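Local coordinates for TqaA (Penicillium aethiopicum, PDB 5EJD), which is a nonribosomal peptide synthetase whose C-terminal condensation-like domain, the part present here, probably accepts a carrier-bound peptide and releases it by cyclisation, at residues Ala275-Ala280 against Ala459-Phe464; Lys261-Pro266 against Asp432-Gln437. One frame throughout, in Å; residues are numbered along the deposited sequence.

How the contacts relate
Contacts 1 and 2 have centres about 11 Å apart and belong to the same helix-on-sheet part of the condensation domain. Contact 2 joins strands 256-263 and 434-441 at one margin of the six-stranded mixed sheet; contact 1 joins helices 274-289 and 447-466. Each strand precedes its helix along the chain, in the order 261-266, 275-280, 432-437, 459-464, so each contact pairs an early element with a late one. They also touch directly: I461 CG2 lies 3.6 Å from P266 CG, and L277 CD2 lies 3.7 Å from P266 CB. The closing strand and helix of the domain are thereby packed against the helix that carries phosphopantetheine-pocket residues.

Contact 1. Residues Ala275-Ala280 against Ala459-Phe464; sequences ATLVKA and AIITKF. With PNS (4'-phosphopantetheine), chain R.
I461 meets V278 and L277 through different branches. With chi1 at -70°, its CG1 stands anti to the carbonyl carbon and the ethyl arm runs out extended, carrying CD1 to 4.0 Å from V278 CG2; the two side chains meet obliquely. The CG2 branch lies instead beside the leucine, 4.2 Å from L277 CD2, and also packs on P266 in the loop that leads into helix 274-289. At F464 the contact resumes, with a side chain directed at the first helix. L277, whose CG is anti to its backbone N (chi1 -172°), slides past it in the opposite direction and places CD1 3.6 Å from F464 CB and 3.9 Å from F464 CD2, in the ring plane at the edge. Further along that edge F464 CE2 approaches A280 C to 3.8 Å, close to the small methyl of the same alanine. One ring face is covered, toward its rim, by CG2 of I460 from the preceding turn. L340 and V337 of helix 337-349 add to the packing round the phenylalanine. All the cross-contacts are apolar, and the segment axes come within 9.3 Å at an angle of 124°. On the opposite side of helix 274-289 lies the bound cofactor arm: A275 CB is 3.5 Å from PNS C30, and K279 NZ, hydrogen-bonded to H299 ND1, is 3.6 Å from the same methyl. Helix 274-289 thus presents one side to the C-terminal helix, through an aliphatic-aromatic interface, and another to the phosphopantetheine pocket, consistent with the tunnel through which condensation domains receive a carrier arm.

Contact 2. Residues Lys261-Pro266 against Asp432-Gln437; sequences KGIVPP and DRLEVQ
K261 with V436 and I263 with L434 form two hydrogen-bonded antiparallel pairs, each closed by reciprocal backbone bonds. V436 N reaches K261 O at 3.0 Å, and L434 N reaches I263 O, also at 3.0 Å. Between them G262 and E435 make the non-hydrogen-bonded pair, where G262 CA adds a CA-H...O contact to L434 O. Beside G262, on the face bearing E435, runs a charged row within the second segment. R433 NE donates to E435 OE1 over 3.0 Å at 163°, with the carboxylate oxygen in the guanidinium plane. The same guanidinium pairs at another edge with D432, NH1 to OD1 2.9 Å, a salt bridge whose hydrogen-bond geometry is weak. E435 OE2 is used separately by Q437 NE2 at 3.0 Å, so both carboxylate oxygens are engaged and the carboxylate's rotation is probably restrained. The backbone bonds of K261 with V436 and I263 with L434 attach strand 256-263 as an outermost strand of the six-stranded mixed sheet, while strand 434-441 continues inward through backbone bonds of E435 to E428 and Q437 to F426. On the other face, which carries K261, I263, L434 and V436, helix 447-466 packs over the first strand: I263 on T462, K261 on N455 and S458. Here I263, with CG1 between its backbone N and carbonyl carbon (chi1 59°), lies side by side with L434, its CG1 4.0 Å from L434 CB. Past the strand end, P266 crosses L434 at about a right angle, P266 CD 3.9 Å from L434 CB. P265 lies over the turn before the second strand, its CD 3.5 Å from D432 O and its CG near R433 N.

Contact 1. Residues Ala275-Ala280 against Ala459-Phe464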
# COMPACT_ATOMS: atom_id res chain seq x y z
N ALA A 275 13.88 4.06 3.66
CA ALA A 275 12.89 3.69 4.65
C ALA A 275 13.53 3.45 5.99
O ALA A 275 13.00 3.84 7.01
CB ALA A 275 12.14 2.43 4.21
N THR A 276 14.68 2.77 5.98
CA THR A 276 15.40 2.49 7.21
C THR A 276 15.81 3.81 7.90
O THR A 276 15.64 4.00 9.10
CB THR A 276 16.65 1.65 6.94
OG1 THR A 276 16.25 0.33 6.53
CG2 THR A 276 17.53 1.54 8.19
N LEU A 277 16.30 4.74 7.11
CA LEU A 277 16.71 6.02 7.63
C LEU A 277 15.57 6.74 8.34
O LEU A 277 15.71 7.21 9.48
CB LEU A 277 17.26 6.83 6.46
CG LEU A 277 17.93 8.14 6.73
CD1 LEU A 277 19.08 7.97 7.72
CD2 LEU A 277 18.48 8.72 5.42
N VAL A 278 14.42 6.79 7.70
CA VAL A 278 13.24 7.40 8.28
C VAL A 278 12.79 6.69 9.56
O VAL A 278 12.43 7.34 10.55
CB VAL A 278 12.09 7.39 7.28
CG1 VAL A 278 10.80 7.83 7.95
CG2 VAL A 278 12.42 8.29 6.11
N LYS A 279 12.83 5.37 9.58
CA LYS A 279 12.38 4.65 10.76
C LYS A 279 13.36 4.76 11.93
O LYS A 279 12.94 4.83 13.09
CB LYS A 279 12.08 3.22 10.42
CG LYS A 279 10.75 3.16 9.70
CD LYS A 279 10.53 1.94 8.87
CE LYS A 279 9.32 2.21 7.96
NZ LYS A 279 9.07 1.07 7.03
N ALA A 280 14.66 4.81 11.64
CA ALA A 280 15.66 4.99 12.68
C ALA A 280 15.51 6.36 13.30
O ALA A 280 15.59 6.49 14.52
CB ALA A 280 17.04 4.83 12.11
N ALA A 459 15.06 16.91 11.08
CA ALA A 459 16.39 17.34 11.50
C ALA A 459 17.24 16.10 11.73
O ALA A 459 18.40 16.05 11.32
CB ALA A 459 16.30 18.22 12.76
N ILE A 460 16.66 15.11 12.39
CA ILE A 460 17.40 13.89 12.69
C ILE A 460 17.77 13.16 11.40
O ILE A 460 18.87 12.62 11.28
CB ILE A 460 16.58 12.96 13.59
CG1 ILE A 460 16.37 13.61 14.96
CG2 ILE A 460 17.29 11.62 13.76
CD1 ILE A 460 15.26 12.96 15.77
N ILE A 461 16.84 13.11 10.44
CA ILE A 461 17.13 12.44 9.19
C ILE A 461 18.36 13.10 8.55
O ILE A 461 19.26 12.43 8.09
CB ILE A 461 15.93 12.46 8.23
CG1 ILE A 461 14.84 11.57 8.75
CG2 ILE A 461 16.34 12.05 6.84
CD1 ILE A 461 13.54 11.64 7.99
N THR A 462 18.38 14.43 8.50
CA THR A 462 19.48 15.18 7.87
C THR A 462 20.79 14.93 8.62
O THR A 462 21.81 14.63 8.03
CB THR A 462 19.19 16.70 7.79
OG1 THR A 462 18.01 16.91 7.02
CG2 THR A 462 20.35 17.46 7.15
N LYS A 463 20.73 15.01 9.94
CA LYS A 463 21.93 14.78 10.72
C LYS A 463 22.50 13.38 10.48
O LYS A 463 23.70 13.24 10.29
CB LYS A 463 21.66 15.03 12.22
CG LYS A 463 22.79 15.74 12.98
CD LYS A 463 22.47 17.25 13.09
CE LYS A 463 23.52 18.07 13.91
NZ LYS A 463 23.65 19.50 13.49
N PHE A 464 21.66 12.37 10.47
CA PHE A 464 22.09 11.01 10.15
C PHE A 464 22.76 10.95 8.79
O PHE A 464 23.74 10.25 8.60
CB PHE A 464 20.87 10.03 10.11
CG PHE A 464 20.35 9.60 11.46
CD1 PHE A 464 20.85 10.12 12.64
CD2 PHE A 464 19.30 8.70 11.52
CE1 PHE A 464 20.35 9.70 13.86
CE2 PHE A 464 18.80 8.27 12.73
CZ PHE A 464 19.33 8.76 13.91
O23 PNS R . 13.17 0.24 0.74
P24 PNS R . 12.66 -0.57 1.91
O26 PNS R . 13.57 -0.68 3.07
O27 PNS R . 11.08 -0.32 2.19
C28 PNS R . 10.31 -0.70 3.32
C29 PNS R . 8.75 -0.35 3.22
C30 PNS R . 9.01 1.10 3.47
C31 PNS R . 8.49 -1.31 4.40
C32 PNS R . 8.38 -0.80 1.78
O33 PNS R . 8.82 -2.21 1.58
C34 PNS R . 6.86 -0.87 1.76
O35 PNS R . 6.28 -1.90 2.13
N36 PNS R . 5.90 -0.03 1.56
C37 PNS R . 5.81 1.31 1.20
C38 PNS R . 4.72 1.50 0.16
C39 PNS R . 3.30 1.67 0.62
O40 PNS R . 2.70 0.70 0.99
N41 PNS R . 2.77 2.89 0.49
C42 PNS R . 1.43 3.24 0.88
C43 PNS R . 0.40 2.55 0.06
S44 PNS R . -0.96 3.67 -0.33

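Contact 2. Residues Lys261-Pro266 against Asp432-Gln437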
# COMPACT_ATOMS: atom_id res chain seq x y z
N LYS A 261 6.85 19.09 5.97
CA LYS A 261 8.17 19.64 6.07
C LYS A 261 9.14 18.99 5.07
O LYS A 261 9.42 17.81 5.15
CB LYS A 261 8.71 19.48 7.48
CG LYS A 261 10.16 19.93 7.61
CD LYS A 261 10.31 21.33 8.15
CE LYS A 261 11.79 21.73 8.31
NZ LYS A 261 12.23 22.62 7.22
N GLY A 262 9.67 19.79 4.15
CA GLY A 262 10.64 19.33 3.17
C GLY A 262 12.08 19.47 3.62
O GLY A 262 12.43 20.41 4.31
N ILE A 263 12.92 18.53 3.21
CA ILE A 263 14.38 18.63 3.37
C ILE A 263 15.05 18.18 2.09
O ILE A 263 14.40 17.61 1.20
CB ILE A 263 14.90 17.78 4.55
CG1 ILE A 263 14.56 16.30 4.34
CG2 ILE A 263 14.31 18.28 5.86
CD1 ILE A 263 15.12 15.36 5.40
N VAL A 264 16.34 18.46 1.99
CA VAL A 264 17.13 18.05 0.83
C VAL A 264 17.20 16.52 0.85
O VAL A 264 17.32 15.92 1.92
CB VAL A 264 18.52 18.69 0.91
CG1 VAL A 264 19.52 18.03 -0.06
CG2 VAL A 264 18.42 20.20 0.66
N PRO A 265 17.07 15.87 -0.32
CA PRO A 265 17.08 14.41 -0.25
C PRO A 265 18.35 13.89 0.42
O PRO A 265 19.44 14.20 -0.00
CB PRO A 265 17.00 13.96 -1.72
CG PRO A 265 16.42 15.12 -2.42
CD PRO A 265 16.96 16.34 -1.70
N PRO A 266 18.19 13.09 1.47
CA PRO A 266 19.32 12.51 2.18
C PRO A 266 20.19 11.61 1.31
O PRO A 266 19.67 10.92 0.44
CB PRO A 266 18.66 11.67 3.27
CG PRO A 266 17.26 12.12 3.35
CD PRO A 266 16.90 12.60 2.00
N ASP A 432 13.42 16.37 -5.84
CA ASP A 432 14.04 17.58 -5.27
C ASP A 432 14.01 17.63 -3.75
O ASP A 432 14.66 18.48 -3.15
CB ASP A 432 13.37 18.84 -5.83
CG ASP A 432 11.85 18.90 -5.54
OD1 ASP A 432 11.17 17.86 -5.72
OD2 ASP A 432 11.34 19.99 -5.19
N ARG A 433 13.22 16.77 -3.12
CA ARG A 433 13.07 16.82 -1.66
C ARG A 433 12.52 15.51 -1.09
O ARG A 433 11.95 14.72 -1.80
CB ARG A 433 12.13 17.97 -1.25
CG ARG A 433 10.67 17.71 -1.62
CD ARG A 433 9.81 18.97 -1.68
NE ARG A 433 8.42 18.61 -1.96
CZ ARG A 433 7.95 18.23 -3.15
NH1 ARG A 433 8.73 18.18 -4.22
NH2 ARG A 433 6.67 17.89 -3.27
N LEU A 434 12.78 15.30 0.19
CA LEU A 434 12.13 14.27 0.98
C LEU A 434 11.11 15.02 1.81
O LEU A 434 11.48 15.90 2.57
CB LEU A 434 13.14 13.56 1.86
CG LEU A 434 12.88 12.23 2.58
CD1 LEU A 434 12.58 12.44 4.03
CD2 LEU A 434 11.79 11.40 1.94
N GLU A 435 9.84 14.68 1.65
CA GLU A 435 8.81 15.36 2.36
C GLU A 435 8.29 14.52 3.52
O GLU A 435 7.88 13.41 3.35
CB GLU A 435 7.69 15.73 1.42
CG GLU A 435 6.71 16.72 1.99
CD GLU A 435 5.85 17.37 0.92
OE1 GLU A 435 6.34 18.22 0.11
OE2 GLU A 435 4.64 17.01 0.92
N VAL A 436 8.31 15.10 4.72
CA VAL A 436 7.79 14.48 5.91
C VAL A 436 6.43 15.05 6.20
O VAL A 436 6.29 16.26 6.34
CB VAL A 436 8.71 14.77 7.10
CG1 VAL A 436 8.14 14.18 8.36
CG2 VAL A 436 10.10 14.19 6.83
N GLN A 437 5.43 14.18 6.32
CA GLN A 437 4.04 14.58 6.52
C GLN A 437 3.47 13.94 7.77
O GLN A 437 3.67 12.75 7.99
CB GLN A 437 3.21 14.13 5.35
CG GLN A 437 3.85 14.44 4.04
CD GLN A 437 3.08 13.86 2.86
OE1 GLN A 437 2.39 12.87 3.00
NE2 GLN A 437 3.26 14.46 1.69